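Side-chain contact in adhesin LabA (Helicobacter pylori, PDB 6GMM), which probably attaches the bacterium to the gastric mucosa by recognising LacdiNAc-containing glycans through its extracellular domain: residues 21-24 with 25-29. Numbering follows the deposited sequence.
Sequences VLNA and LIRQS
Leu22 and Ile26 meet one turn apart in the C-terminal part of the alpha-helix 4-28, on the face turned to helix 388-408 of this largely helical adhesin domain. Leu22 CD1 lies 4.2 Å from Ile26 CG1, while from helix 388-408 Gln391 touches Leu22 and Phe388 touches Ile26. Ile26 CG1 sits beside its own backbone N (chi1 -66°), which carries it back over the preceding turn to 3.1 Å from Leu22 O, the same carbonyl that receives Ile26 N. Successive i to i+4 backbone bonds, from Leu25 N to Val21 O through Gln28 N to Ala24 O, join the turns.

The solvent side is formed by Val21, Ala24 and Arg27, all exposed. Val21 CG1 stands 4.3 Å from Leu25 CD1, and Leu25 is only partly exposed, touching Asn380 and Thr384 of helix 369-386. Exposed Arg27 bends at chi2 and chi3 so that its guanidinium folds back over the buried Asn23, the amide and guanidinium planes being almost perpendicular. Arg27 NH2 comes to 3.0 Å from Asn23 ND2, but both nitrogens are donors and do not bond to each other; Asn23 ND2 instead makes a weak hydrogen bond to Tyr435 O.

One turn after Leu25, the buried Ser29 points its hydroxyl at Leu25 O, and Thr384 and Leu385 also touch its side chain. Leu25 O accepts both Ser29 N, at 2.8 Å, and Ser29 OG, at 2.7 Å, the two donors arriving from opposite faces of the carbonyl plane.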
loop_
_atom_site.group_PDB
_atom_site.type_symbol
_atom_site.label_atom_id
_atom_site.label_comp_id
_atom_site.label_asym_id
_atom_site.label_seq_id
_atom_site.Cartn_x
_atom_site.Cartn_y
_atom_site.Cartn_z
ATOM N N VAL A 21 -22.742 -16.951 8.313
ATOM C CA VAL A 21 -21.323 -16.632 8.344
ATOM C C VAL A 21 -20.698 -17.014 9.699
ATOM O O VAL A 21 -19.643 -17.664 9.727
ATOM C CB VAL A 21 -21.116 -15.133 7.971
ATOM C CG1 VAL A 21 -19.781 -14.574 8.469
ATOM C CG2 VAL A 21 -21.281 -14.912 6.469
ATOM N N LEU A 22 -21.361 -16.633 10.815
ATOM C CA LEU A 22 -20.881 -16.950 12.152
ATOM C C LEU A 22 -20.932 -18.475 12.367
ATOM O O LEU A 22 -20.053 -19.049 13.015
ATOM C CB LEU A 22 -21.721 -16.188 13.183
ATOM C CG LEU A 22 -21.348 -16.276 14.656
ATOM C CD1 LEU A 22 -19.888 -15.984 14.880
ATOM C CD2 LEU A 22 -22.178 -15.312 15.461
ATOM N N ASN A 23 -21.901 -19.131 11.736
ATOM C CA ASN A 23 -22.016 -20.569 11.839
ATOM C C ASN A 23 -20.854 -21.268 11.140
ATOM O O ASN A 23 -20.177 -22.073 11.778
ATOM C CB ASN A 23 -23.355 -21.068 11.320
ATOM C CG ASN A 23 -23.601 -22.495 11.721
ATOM O OD1 ASN A 23 -23.344 -22.899 12.862
ATOM N ND2 ASN A 23 -24.006 -23.303 10.764
ATOM N N ALA A 24 -20.579 -20.914 9.862
ATOM C CA ALA A 24 -19.484 -21.514 9.099
ATOM C C ALA A 24 -18.149 -21.323 9.814
ATOM O O ALA A 24 -17.317 -22.225 9.785
ATOM C CB ALA A 24 -19.429 -20.930 7.693
ATOM N N LEU A 25 -17.975 -20.177 10.506
ATOM C CA LEU A 25 -16.764 -19.879 11.265
ATOM C C LEU A 25 -16.625 -20.720 12.523
ATOM O O LEU A 25 -15.522 -21.182 12.812
ATOM C CB LEU A 25 -16.628 -18.376 11.590
ATOM C CG LEU A 25 -16.283 -17.466 10.420
ATOM C CD1 LEU A 25 -16.504 -16.005 10.773
ATOM C CD2 LEU A 25 -14.890 -17.732 9.900
ATOM N N ILE A 26 -17.743 -20.952 13.247
ATOM C CA ILE A 26 -17.760 -21.731 14.483
ATOM C C ILE A 26 -17.446 -23.192 14.186
ATOM O O ILE A 26 -16.694 -23.826 14.938
ATOM C CB ILE A 26 -19.067 -21.517 15.280
ATOM C CG1 ILE A 26 -19.183 -20.070 15.812
ATOM C CG2 ILE A 26 -19.200 -22.527 16.440
ATOM C CD1 ILE A 26 -18.399 -19.752 17.158
ATOM N N ARG A 27 -17.967 -23.686 13.043
ATOM C CA ARG A 27 -17.726 -25.030 12.539
ATOM C C ARG A 27 -16.239 -25.125 12.200
ATOM O O ARG A 27 -15.564 -26.008 12.731
ATOM C CB ARG A 27 -18.633 -25.338 11.322
ATOM C CG ARG A 27 -20.025 -25.892 11.711
ATOM C CD ARG A 27 -21.148 -25.430 10.780
ATOM N NE ARG A 27 -21.590 -26.482 9.859
ATOM C CZ ARG A 27 -22.859 -26.844 9.655
ATOM N NH1 ARG A 27 -23.149 -27.813 8.796
ATOM N NH2 ARG A 27 -23.845 -26.242 10.310
ATOM N N GLN A 28 -15.709 -24.140 11.423
ATOM C CA GLN A 28 -14.300 -24.066 11.033
ATOM C C GLN A 28 -13.362 -24.046 12.259
ATOM O O GLN A 28 -12.344 -24.741 12.249
ATOM C CB GLN A 28 -14.063 -22.832 10.173
ATOM C CG GLN A 28 -13.519 -23.123 8.786
ATOM C CD GLN A 28 -13.177 -21.846 8.036
ATOM O OE1 GLN A 28 -13.877 -20.821 8.117
ATOM N NE2 GLN A 28 -12.095 -21.883 7.268
ATOM N N SER A 29 -13.738 -23.312 13.332
ATOM C CA SER A 29 -12.958 -23.180 14.582
ATOM C C SER A 29 -12.745 -24.477 15.340
ATOM O O SER A 29 -11.895 -24.534 16.235
ATOM C CB SER A 29 -13.608 -22.169 15.519
ATOM O OG SER A 29 -13.862 -20.938 14.876
#